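Local coordinates for sterol regulatory element-binding protein cleavage-activating protein (Schizosaccharomyces pombe, PDB 4YHC) that escorts sre1 so that it can be processed when sterol or oxygen is low, represented here by its WD40 domain, at residues A[24-29]-A[60-65]; A[448-453]-A[457-462]; A[44-47]-A[53-56]; A[78-83]-A[87-92]. The protein carries 9 engineered substitutions. One frame throughout, in Å; residues are numbered along the deposited sequence.

How the interactions relate
From the N terminus, strand 20-24 runs into the loop that carries segment 24-29, and interaction 1 forms when residues 60-65 return to this loop, with 30 residues between. Interaction 3 lies wholly within that span, as a hairpin of the first WD blade. Interaction 4 follows in series and closes the short hairpin that opens the next blade, whose strand 79-82 packs on the hairpin of interaction 3. Interaction 2 comes last, near the C terminus. It meets interaction 1 through Val25 N and Val457 O, 2.8 Å apart, and interaction 3 where Phe45 CE1 lies 3.7 Å from Ala450 CB. No pair crosses in sequence, yet together they join the first, second and last blades.

Interaction 1 (A[24-29]-A[60-65]); sequences PVPVHH and RQWCTK
Pro26 and Val27 run past Trp62 and Thr64 with the two chains only 27° apart in direction, yet the nearest CA atoms, those of Val27 and Thr64, are 7.8 Å from each other, too far for beta pairing, and side chains fill the gap. Trp62 supplies the largest share of the interface. Its backbone takes a left-handed conformation as part of a G1 beta bulge opposite Asp58, and its ring is turned back beside its own backbone N (chi1 -76°), so the six-membered ring reaches the proline. Pro26 CD comes to 3.6 Å from Trp62 CZ3, and Pro26 CG lies 4.0 Å from Trp62 CE3, the proline approaching the indole obliquely. At the ring edge, near its plane, Pro24 O sits 3.9 Å from Trp62 CZ3. Farther along, the Val27 methyl CG2, which lies beside its own backbone N, meets Thr64 OG1 at 3.4 Å, the two side chains crossing at about a right angle. Pro26 and Thr64 both touch Trp57 of strand 54-58. The entry loop of the first blade is thus laid against the turn before that blade's last strand, and against the start of the strand. With 172 Å² buried, the segments meet through apolar and van der Waals contact, while the polar tie of the indole, a hydrogen bond from Trp62 NE1, goes to Ile466 O instead of to the loop.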
loop_
_atom_site.group_PDB
_atom_site.type_symbol
_atom_site.label_atom_id
_atom_site.label_comp_id
_atom_site.label_asym_id
_atom_site.label_seq_id
_atom_site.Cartn_x
_atom_site.Cartn_y
_atom_site.Cartn_z
ATOM N N PRO A 24 19.179 8.387 -1.811
ATOM C CA PRO A 24 19.385 6.991 -1.466
ATOM C C PRO A 24 19.122 6.799 -0.003
ATOM O O PRO A 24 19.460 7.643 0.777
ATOM C CB PRO A 24 20.883 6.764 -1.759
ATOM C CG PRO A 24 21.504 8.114 -1.572
ATOM C CD PRO A 24 20.464 9.075 -2.106
ATOM N N VAL A 25 18.531 5.695 0.391
ATOM C CA VAL A 25 18.416 5.373 1.815
ATOM C C VAL A 25 19.807 4.885 2.183
ATOM O O VAL A 25 20.390 4.154 1.419
ATOM C CB VAL A 25 17.418 4.237 2.030
ATOM C CG1 VAL A 25 17.628 3.583 3.372
ATOM C CG2 VAL A 25 15.982 4.741 1.864
ATOM N N PRO A 26 20.355 5.324 3.312
ATOM C CA PRO A 26 21.771 5.084 3.601
ATOM C C PRO A 26 22.174 3.643 3.878
ATOM O O PRO A 26 23.367 3.379 3.902
ATOM C CB PRO A 26 22.058 5.941 4.846
ATOM C CG PRO A 26 20.797 6.540 5.265
ATOM C CD PRO A 26 19.700 6.150 4.335
ATOM N N VAL A 27 21.227 2.732 4.047
ATOM C CA VAL A 27 21.534 1.309 4.268
ATOM C C VAL A 27 21.164 0.483 3.049
ATOM O O VAL A 27 20.307 0.896 2.271
ATOM C CB VAL A 27 20.865 0.800 5.574
ATOM C CG1 VAL A 27 21.023 -0.713 5.757
ATOM C CG2 VAL A 27 21.533 1.481 6.743
ATOM N N HIS A 28 21.850 -0.639 2.833
ATOM C CA HIS A 28 21.490 -1.530 1.731
ATOM C C HIS A 28 21.775 -3.005 1.993
ATOM O O HIS A 28 22.339 -3.361 2.981
ATOM C CB HIS A 28 22.184 -1.086 0.448
ATOM C CG HIS A 28 23.667 -1.110 0.537
ATOM N ND1 HIS A 28 24.405 -2.264 0.337
ATOM C CD2 HIS A 28 24.556 -0.130 0.820
ATOM C CE1 HIS A 28 25.688 -1.996 0.504
ATOM N NE2 HIS A 28 25.807 -0.706 0.791
ATOM N N HIS A 29 21.338 -3.843 1.079
ATOM C CA HIS A 29 21.412 -5.291 1.200
ATOM C C HIS A 29 22.578 -5.750 0.316
ATOM O O HIS A 29 23.030 -4.989 -0.540
ATOM C CB HIS A 29 20.153 -5.917 0.652
ATOM C CG HIS A 29 18.943 -5.664 1.479
ATOM N ND1 HIS A 29 18.380 -6.625 2.280
ATOM C CD2 HIS A 29 18.157 -4.557 1.612
ATOM C CE1 HIS A 29 17.309 -6.136 2.881
ATOM N NE2 HIS A 29 17.130 -4.892 2.462
ATOM N N ARG A 60 11.025 8.843 9.279
ATOM C CA ARG A 60 11.111 10.248 9.680
ATOM C C ARG A 60 12.393 10.535 10.445
ATOM O O ARG A 60 12.929 11.626 10.316
ATOM C CB ARG A 60 9.898 10.644 10.487
ATOM C CG ARG A 60 8.590 10.559 9.706
ATOM C CD ARG A 60 8.668 11.159 8.284
ATOM N NE ARG A 60 7.480 10.796 7.512
ATOM C CZ ARG A 60 6.423 11.585 7.310
ATOM N NH1 ARG A 60 6.373 12.822 7.809
ATOM N NH2 ARG A 60 5.405 11.124 6.583
ATOM N N GLN A 61 12.936 9.537 11.152
ATOM C CA GLN A 61 14.177 9.728 11.877
ATOM C C GLN A 61 15.389 9.406 11.088
ATOM O O GLN A 61 16.498 9.618 11.572
ATOM C CB GLN A 61 14.176 8.940 13.159
ATOM C CG GLN A 61 13.138 9.426 14.108
ATOM C CD GLN A 61 13.228 8.787 15.483
ATOM O OE1 GLN A 61 14.317 8.416 15.934
ATOM N NE2 GLN A 61 12.070 8.649 16.164
ATOM N N TRP A 62 15.239 8.873 9.875
ATOM C CA TRP A 62 16.419 8.434 9.110
ATOM C C TRP A 62 17.389 7.547 9.866
ATOM O O TRP A 62 18.628 7.730 9.775
ATOM C CB TRP A 62 17.201 9.600 8.489
ATOM C CG TRP A 62 16.525 10.142 7.315
ATOM C CD1 TRP A 62 15.421 10.891 7.311
ATOM C CD2 TRP A 62 16.891 9.955 5.951
ATOM N NE1 TRP A 62 15.063 11.202 6.009
ATOM C CE2 TRP A 62 15.961 10.638 5.166
ATOM C CE3 TRP A 62 17.941 9.330 5.329
ATOM C CZ2 TRP A 62 16.041 10.679 3.765
ATOM C CZ3 TRP A 62 17.994 9.329 3.979
ATOM C CH2 TRP A 62 17.073 10.002 3.205
ATOM N N CYS A 63 16.858 6.505 10.510
ATOM C CA CYS A 63 17.758 5.508 11.072
ATOM C C CYS A 63 17.229 4.108 11.073
ATOM O O CYS A 63 16.016 3.854 10.971
ATOM C CB CYS A 63 18.141 5.871 12.485
ATOM S SG CYS A 63 16.713 6.009 13.504
ATOM N N THR A 64 18.193 3.217 11.199
ATOM C CA THR A 64 17.985 1.827 11.236
ATOM C C THR A 64 17.409 1.413 12.574
ATOM O O THR A 64 17.895 1.811 13.602
ATOM C CB THR A 64 19.353 1.160 10.992
ATOM O OG1 THR A 64 19.854 1.597 9.714
ATOM C CG2 THR A 64 19.219 -0.236 10.898
ATOM N N LYS A 65 16.394 0.570 12.545
ATOM C CA LYS A 65 15.834 0.024 13.730
ATOM C C LYS A 65 16.305 -1.418 13.924
ATOM O O LYS A 65 16.514 -1.849 15.037
ATOM C CB LYS A 65 14.317 0.042 13.665
ATOM C CG LYS A 65 13.679 1.413 13.589
ATOM C CD LYS A 65 12.151 1.238 13.413
ATOM C CE LYS A 65 11.368 2.448 13.894
ATOM N NZ LYS A 65 10.246 2.008 14.761
#

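Interaction 2 (A[448-453]-A[457-462])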
loop_
_atom_site.group_PDB
_atom_site.type_symbol
_atom_site.label_atom_id
_atom_site.label_comp_id
_atom_site.label_asym_id
_atom_site.label_seq_id
_atom_site.Cartn_x
_atom_site.Cartn_y
_atom_site.Cartn_z
ATOM N N CYS A 448 5.696 11.190 -1.065
ATOM C CA CYS A 448 6.971 10.493 -1.167
ATOM C C CYS A 448 6.780 9.009 -1.425
ATOM O O CYS A 448 5.795 8.391 -0.976
ATOM C CB CYS A 448 7.824 10.700 0.084
ATOM S SG CYS A 448 9.552 10.324 -0.180
ATOM N N VAL A 449 7.716 8.465 -2.183
ATOM C CA VAL A 449 7.732 7.115 -2.624
ATOM C C VAL A 449 9.112 6.517 -2.419
ATOM O O VAL A 449 10.124 7.226 -2.364
ATOM C CB VAL A 449 7.278 7.274 -4.080
ATOM C CG1 VAL A 449 8.309 7.193 -5.183
ATOM C CG2 VAL A 449 5.806 7.137 -4.272
ATOM N N ALA A 450 9.140 5.210 -2.265
ATOM C CA ALA A 450 10.361 4.417 -2.296
ATOM C C ALA A 450 10.394 3.566 -3.574
ATOM O O ALA A 450 9.402 2.868 -3.902
ATOM C CB ALA A 450 10.452 3.498 -1.071
ATOM N N ILE A 451 11.529 3.624 -4.269
ATOM C CA ILE A 451 11.752 2.887 -5.510
ATOM C C ILE A 451 13.026 2.043 -5.296
ATOM O O ILE A 451 14.083 2.572 -5.059
ATOM C CB ILE A 451 11.958 3.808 -6.723
ATOM C CG1 ILE A 451 10.671 4.583 -6.970
ATOM C CG2 ILE A 451 12.248 2.968 -7.974
ATOM C CD1 ILE A 451 10.745 5.593 -8.101
ATOM N N VAL A 452 12.907 0.724 -5.445
ATOM C CA VAL A 452 14.063 -0.173 -5.332
ATOM C C VAL A 452 14.943 -0.051 -6.579
ATOM O O VAL A 452 14.463 -0.045 -7.723
ATOM C CB VAL A 452 13.623 -1.633 -5.125
ATOM C CG1 VAL A 452 14.778 -2.632 -5.264
ATOM C CG2 VAL A 452 13.016 -1.800 -3.728
ATOM N N LEU A 453 16.236 0.024 -6.343
ATOM C CA LEU A 453 17.248 0.059 -7.417
ATOM C C LEU A 453 18.221 -1.054 -7.135
ATOM O O LEU A 453 19.223 -0.844 -6.435
ATOM C CB LEU A 453 17.974 1.399 -7.350
ATOM C CG LEU A 453 17.425 2.555 -8.171
ATOM C CD1 LEU A 453 16.027 2.446 -8.720
ATOM C CD2 LEU A 453 17.661 3.914 -7.487
ATOM N N VAL A 457 17.602 1.344 -2.047
ATOM C CA VAL A 457 16.367 2.052 -2.230
ATOM C C VAL A 457 16.534 3.582 -2.329
ATOM O O VAL A 457 17.279 4.166 -1.562
ATOM C CB VAL A 457 15.179 1.553 -1.320
ATOM C CG1 VAL A 457 15.527 0.471 -0.297
ATOM C CG2 VAL A 457 14.231 2.634 -0.879
ATOM N N ALA A 458 15.801 4.148 -3.274
ATOM C CA ALA A 458 15.736 5.575 -3.464
ATOM C C ALA A 458 14.402 6.030 -2.983
ATOM O O ALA A 458 13.395 5.445 -3.364
ATOM C CB ALA A 458 15.819 5.963 -4.941
ATOM N N LEU A 459 14.427 7.134 -2.273
ATOM C CA LEU A 459 13.260 7.907 -1.914
ATOM C C LEU A 459 13.173 9.084 -2.857
ATOM O O LEU A 459 14.181 9.818 -3.075
ATOM C CB LEU A 459 13.429 8.385 -0.480
ATOM C CG LEU A 459 12.891 7.582 0.698
ATOM C CD1 LEU A 459 12.620 6.127 0.478
ATOM C CD2 LEU A 459 13.691 7.828 1.987
ATOM N N VAL A 460 11.978 9.281 -3.391
ATOM C CA VAL A 460 11.674 10.343 -4.358
ATOM C C VAL A 460 10.400 10.993 -3.931
ATOM O O VAL A 460 9.373 10.309 -3.721
ATOM C CB VAL A 460 11.455 9.758 -5.776
ATOM C CG1 VAL A 460 11.227 10.832 -6.835
ATOM C CG2 VAL A 460 12.677 8.905 -6.196
ATOM N N GLY A 461 10.446 12.311 -3.792
ATOM C CA GLY A 461 9.307 13.072 -3.295
ATOM C C GLY A 461 9.224 14.518 -3.709
ATOM O O GLY A 461 10.155 15.061 -4.296
ATOM N N TYR A 462 8.102 15.108 -3.407
ATOM C CA TYR A 462 7.822 16.512 -3.699
ATOM C C TYR A 462 7.366 17.285 -2.477
ATOM O O TYR A 462 6.296 17.041 -1.877
ATOM C CB TYR A 462 6.798 16.702 -4.807
ATOM C CG TYR A 462 6.714 18.081 -5.260
ATOM C CD1 TYR A 462 7.761 18.627 -6.031
ATOM C CD2 TYR A 462 5.604 18.881 -4.979
ATOM C CE1 TYR A 462 7.746 19.923 -6.428
ATOM C CE2 TYR A 462 5.582 20.207 -5.400
ATOM C CZ TYR A 462 6.654 20.698 -6.120
ATOM O OH TYR A 462 6.667 21.981 -6.574
#
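Leu459 and Leu453 reach across to the partner strand through unusual torsions. In Leu459 a chi1 of -92° and a nearly eclipsed chi2 of 21° bend CD1 over the methyl of Ala450, with Leu459 CD1 3.7 Å from Ala450 CB. Leu453 has a similar chi1, -91°, which puts CG beside its backbone N and sends CD2 to 3.8 Å from Ala458 CB. Val457 CG2 completes the contact on the Ala450 methyl, at 3.9 Å from Ala450 CB. On the other face, with Ile451 and Ala458, the side chains of Val449 and Val460 lie side by side and point the same way, Val449 CG1 being 4.1 Å from Val460 CB. Four backbone hydrogen bonds fix this register: two in the Val449-Val460 pair, and two in the Ile451-Ala458 pair, where Ile451 N to Ala458 O is 2.8 Å and Ala458 N to Ile451 O 2.9 Å. The Val449 face packs on Phe365 and Met367 of strand 363-374, while Val452 and Val457 meet Ile33 of strand 33-38. This antiparallel hairpin forms the two central strands of a four-stranded sheet whose outer strand, 20-24, comes from the N terminus, the Velcro closure characteristic of WD40 beta-propellers.

Interaction 3 (A[44-47]-A[53-56]). Engineered in segment 53-56: Ser53 (natural residue Cys).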
loop_
_atom_site.group_PDB
_atom_site.type_symbol
_atom_site.label_atom_id
_atom_site.label_comp_id
_atom_site.label_asym_id
_atom_site.label_seq_id
_atom_site.Cartn_x
_atom_site.Cartn_y
_atom_site.Cartn_z
ATOM N N THR A 44 7.303 3.306 9.587
ATOM C CA THR A 44 8.333 2.284 9.568
ATOM C C THR A 44 8.322 1.574 8.236
ATOM O O THR A 44 7.272 1.162 7.761
ATOM C CB THR A 44 8.138 1.260 10.703
ATOM O OG1 THR A 44 8.146 1.895 11.984
ATOM C CG2 THR A 44 9.296 0.207 10.747
ATOM N N PHE A 45 9.511 1.441 7.664
ATOM C CA PHE A 45 9.740 0.834 6.350
ATOM C C PHE A 45 10.560 -0.424 6.560
ATOM O O PHE A 45 11.476 -0.426 7.399
ATOM C CB PHE A 45 10.572 1.816 5.506
ATOM C CG PHE A 45 10.851 1.344 4.086
ATOM C CD1 PHE A 45 9.922 1.540 3.093
ATOM C CD2 PHE A 45 12.032 0.746 3.780
ATOM C CE1 PHE A 45 10.188 1.163 1.775
ATOM C CE2 PHE A 45 12.312 0.340 2.500
ATOM C CZ PHE A 45 11.405 0.569 1.484
ATOM N N ALA A 46 10.261 -1.469 5.789
ATOM C CA ALA A 46 11.076 -2.689 5.781
ATOM C C ALA A 46 11.416 -3.140 4.369
ATOM O O ALA A 46 10.555 -3.083 3.469
ATOM C CB ALA A 46 10.315 -3.796 6.470
ATOM N N SER A 47 12.627 -3.686 4.188
ATOM C CA SER A 47 13.035 -4.255 2.940
ATOM C C SER A 47 13.606 -5.670 3.197
ATOM O O SER A 47 14.272 -5.905 4.208
ATOM C CB SER A 47 14.074 -3.381 2.225
ATOM O OG SER A 47 15.163 -3.017 3.043
ATOM N N SER A 53 17.657 -11.280 3.884
ATOM C CA SER A 53 18.155 -10.235 4.783
ATOM C C SER A 53 17.039 -9.201 5.026
ATOM O O SER A 53 16.229 -8.917 4.129
ATOM C CB SER A 53 19.378 -9.501 4.212
ATOM O OG SER A 53 19.257 -9.208 2.826
ATOM N N LEU A 54 17.039 -8.628 6.203
ATOM C CA LEU A 54 16.016 -7.691 6.581
ATOM C C LEU A 54 16.612 -6.402 7.097
ATOM O O LEU A 54 17.447 -6.405 7.981
ATOM C CB LEU A 54 15.212 -8.312 7.682
ATOM C CG LEU A 54 13.840 -7.875 8.206
ATOM C CD1 LEU A 54 13.838 -7.358 9.592
ATOM C CD2 LEU A 54 12.909 -7.098 7.315
ATOM N N VAL A 55 16.056 -5.306 6.644
ATOM C CA VAL A 55 16.376 -3.996 7.177
ATOM C C VAL A 55 15.050 -3.309 7.541
ATOM O O VAL A 55 14.102 -3.205 6.684
ATOM C CB VAL A 55 17.153 -3.128 6.140
ATOM C CG1 VAL A 55 17.400 -1.734 6.701
ATOM C CG2 VAL A 55 18.469 -3.809 5.678
ATOM N N VAL A 56 14.943 -2.888 8.790
ATOM C CA VAL A 56 13.853 -2.069 9.158
ATOM C C VAL A 56 14.346 -0.646 9.539
ATOM O O VAL A 56 15.342 -0.461 10.265
ATOM C CB VAL A 56 12.746 -2.747 10.015
ATOM C CG1 VAL A 56 13.000 -4.211 10.354
ATOM C CG2 VAL A 56 12.079 -1.885 11.049
#
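Thr44 and Val56 meet at one end of an antiparallel hairpin, strands 44-49 and 54-58, which forms the middle of the first four-stranded WD40 blade. Thr44 can be followed outward. From its CB the side chain splits: CG2 lies anti to the backbone N and turns across to Val56 CG2 at 3.5 Å, tighter than usual for two methyls, with the side chains crossing obliquely. The same Thr44 methyl also touches Leu82 of the next blade. The other branch, OG1, is set beside the backbone N (chi1 -58°) and leaves the hairpin, hydrogen-bonding to Gly86 O, with a weak additional bond to Lys65 NZ. Val56 itself holds a nearly eclipsed torsion (chi1 1°), which together with the short methyl contact points to either local strain or an imprecisely placed side chain. Two backbone bonds join the Ser47-Val55 pair: Ser47 N to Val55 O at 2.9 Å and Val55 N to Ser47 O at 3.1 Å. Ala46 and Val56 form the adjoining non-hydrogen-bonded pair, where a CA-H...O contact takes Ala46 CA to 3.2 Å from Val55 O. The Ala46 methyl and Leu54 share a face that packs on Ile80, whereas Ser47 and Val55 point to the other. The hydrogen-bonded Ser47 OG and His29 NE2 recall the Ser/Thr-His pair of WD repeats; in this construct the link from His29 ND1 to Asp51 passes through OG of the engineered Ser53. Across the hairpin, Ser47 OG lies 3.7 Å from Val55 CB.

Interaction 4 (A[78-83]-A[87-92])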
loop_
_atom_site.group_PDB
_atom_site.type_symbol
_atom_site.label_atom_id
_atom_site.label_comp_id
_atom_site.label_asym_id
_atom_site.label_seq_id
_atom_site.Cartn_x
_atom_site.Cartn_y
_atom_site.Cartn_z
ATOM N N LYS A 78 8.371 -16.833 4.218
ATOM C CA LYS A 78 7.209 -16.802 3.399
ATOM C C LYS A 78 6.457 -15.451 3.489
ATOM O O LYS A 78 5.695 -15.151 2.601
ATOM C CB LYS A 78 6.226 -17.876 3.875
ATOM C CG LYS A 78 6.543 -19.348 3.644
ATOM C CD LYS A 78 5.232 -20.154 3.811
ATOM C CE LYS A 78 5.098 -21.360 2.901
ATOM N NZ LYS A 78 3.660 -21.672 2.636
ATOM N N ALA A 79 6.549 -14.717 4.601
ATOM C CA ALA A 79 5.788 -13.438 4.692
ATOM C C ALA A 79 6.365 -12.562 5.767
ATOM O O ALA A 79 7.032 -13.037 6.689
ATOM C CB ALA A 79 4.330 -13.687 5.038
ATOM N N ILE A 80 6.127 -11.269 5.578
ATOM C CA ILE A 80 6.449 -10.248 6.542
ATOM C C ILE A 80 5.293 -9.305 6.698
ATOM O O ILE A 80 4.556 -9.102 5.757
ATOM C CB ILE A 80 7.697 -9.447 6.119
ATOM C CG1 ILE A 80 7.989 -8.385 7.179
ATOM C CG2 ILE A 80 7.509 -8.754 4.755
ATOM C CD1 ILE A 80 9.216 -7.564 6.859
ATOM N N ALA A 81 5.115 -8.737 7.883
ATOM C CA ALA A 81 4.098 -7.725 8.053
ATOM C C ALA A 81 4.391 -6.893 9.266
ATOM O O ALA A 81 5.126 -7.326 10.177
ATOM C CB ALA A 81 2.740 -8.337 8.103
ATOM N N LEU A 82 3.952 -5.640 9.221
ATOM C CA LEU A 82 4.145 -4.714 10.320
ATOM C C LEU A 82 2.866 -4.409 10.951
ATOM O O LEU A 82 1.833 -4.360 10.254
ATOM C CB LEU A 82 4.690 -3.387 9.797
ATOM C CG LEU A 82 6.130 -3.330 9.302
ATOM C CD1 LEU A 82 6.148 -3.509 7.816
ATOM C CD2 LEU A 82 6.683 -1.953 9.578
ATOM N N ASP A 83 2.887 -4.129 12.250
ATOM C CA ASP A 83 1.660 -3.673 12.860
ATOM C C ASP A 83 1.370 -2.230 12.337
ATOM O O ASP A 83 2.276 -1.548 11.817
ATOM C CB ASP A 83 1.738 -3.738 14.391
ATOM C CG ASP A 83 2.398 -2.521 15.016
ATOM O OD1 ASP A 83 3.631 -2.381 14.936
ATOM O OD2 ASP A 83 1.658 -1.705 15.579
ATOM N N ASN A 87 5.670 -0.552 15.190
ATOM C CA ASN A 87 6.500 -0.911 16.348
ATOM C C ASN A 87 6.895 -2.361 16.404
ATOM O O ASN A 87 7.885 -2.705 17.077
ATOM C CB ASN A 87 5.787 -0.560 17.657
ATOM C CG ASN A 87 5.513 0.910 17.760
ATOM O OD1 ASN A 87 6.369 1.712 17.475
ATOM N ND2 ASN A 87 4.295 1.260 18.042
ATOM N N TYR A 88 6.116 -3.208 15.735
ATOM C CA TYR A 88 6.366 -4.639 15.691
ATOM C C TYR A 88 6.403 -5.159 14.239
ATOM O O TYR A 88 5.708 -4.641 13.343
ATOM C CB TYR A 88 5.244 -5.372 16.483
ATOM C CG TYR A 88 5.161 -4.884 17.881
ATOM C CD1 TYR A 88 6.104 -5.288 18.853
ATOM C CD2 TYR A 88 4.207 -3.980 18.260
ATOM C CE1 TYR A 88 6.054 -4.794 20.152
ATOM C CE2 TYR A 88 4.175 -3.467 19.563
ATOM C CZ TYR A 88 5.112 -3.877 20.493
ATOM O OH TYR A 88 5.056 -3.360 21.783
ATOM N N VAL A 89 7.213 -6.161 14.010
ATOM C CA VAL A 89 7.234 -6.873 12.733
ATOM C C VAL A 89 6.973 -8.350 13.009
ATOM O O VAL A 89 7.493 -8.903 14.048
ATOM C CB VAL A 89 8.572 -6.702 12.020
ATOM C CG1 VAL A 89 8.495 -7.239 10.609
ATOM C CG2 VAL A 89 8.933 -5.233 11.890
ATOM N N SER A 90 6.168 -8.974 12.137
ATOM C CA SER A 90 5.951 -10.424 12.138
ATOM C C SER A 90 6.591 -11.019 10.950
ATOM O O SER A 90 6.285 -10.608 9.840
ATOM C CB SER A 90 4.469 -10.829 12.069
ATOM O OG SER A 90 3.817 -10.210 10.961
ATOM N N LEU A 91 7.482 -11.975 11.179
ATOM C CA LEU A 91 8.163 -12.701 10.112
ATOM C C LEU A 91 7.673 -14.166 10.141
ATOM O O LEU A 91 7.596 -14.767 11.203
ATOM C CB LEU A 91 9.656 -12.677 10.339
ATOM C CG LEU A 91 10.451 -11.384 10.362
ATOM C CD1 LEU A 91 11.902 -11.717 10.654
ATOM C CD2 LEU A 91 10.326 -10.691 9.013
ATOM N N PHE A 92 7.367 -14.728 8.986
ATOM C CA PHE A 92 6.916 -16.096 8.900
ATOM C C PHE A 92 7.870 -16.875 8.038
ATOM O O PHE A 92 8.086 -16.537 6.853
ATOM C CB PHE A 92 5.523 -16.177 8.233
ATOM C CG PHE A 92 4.398 -15.765 9.144
ATOM C CD1 PHE A 92 4.231 -14.432 9.496
ATOM C CD2 PHE A 92 3.482 -16.725 9.634
ATOM C CE1 PHE A 92 3.227 -14.055 10.351
ATOM C CE2 PHE A 92 2.478 -16.342 10.476
ATOM C CZ PHE A 92 2.362 -15.014 10.859
#
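Lys78 N and Ala79 N both bond to Phe92 O, so the first kind of interaction, the backbone pairing, begins with a classic beta bulge. The Lys78 N to Phe92 O distance is 2.7 Å and the Ala79 N to Phe92 O distance 3.3 Å, the second donor lying in the carbonyl plane on a lone pair. Regular antiparallel pairing follows, as in Ser90 N to Ala81 O at 2.8 Å, and ends with Asp83 N on Tyr88 O. The second kind is side chain to backbone. Asp83 CG stands between its backbone N and carbonyl carbon (chi1 84°), a setting that turns OD1 back over the hairpin turn. There Asp83 OD1 takes Asn87 N at 2.8 Å through its syn lone pair and Tyr88 N at 2.7 Å on the anti side, tilted from the carboxylate plane. Asp83 OD2 bonds to Gln85 N, so both carboxylate oxygens brace the turn. The third kind is apolar. Ile80 CG1, anti to its backbone N, touches Val89 CG1 at 3.7 Å and lies alongside Leu91, with CD2 of that leucine at 3.8 Å. This hairpin opens the second WD blade: strand 88-92 pairs onward with strand 96-101, the Ile80 face meets Val48 of strand 44-49, and the opposite face meets Val123 and Trp125 of strand 121-127, where Trp125 NE1 bonds to Ser90 OG.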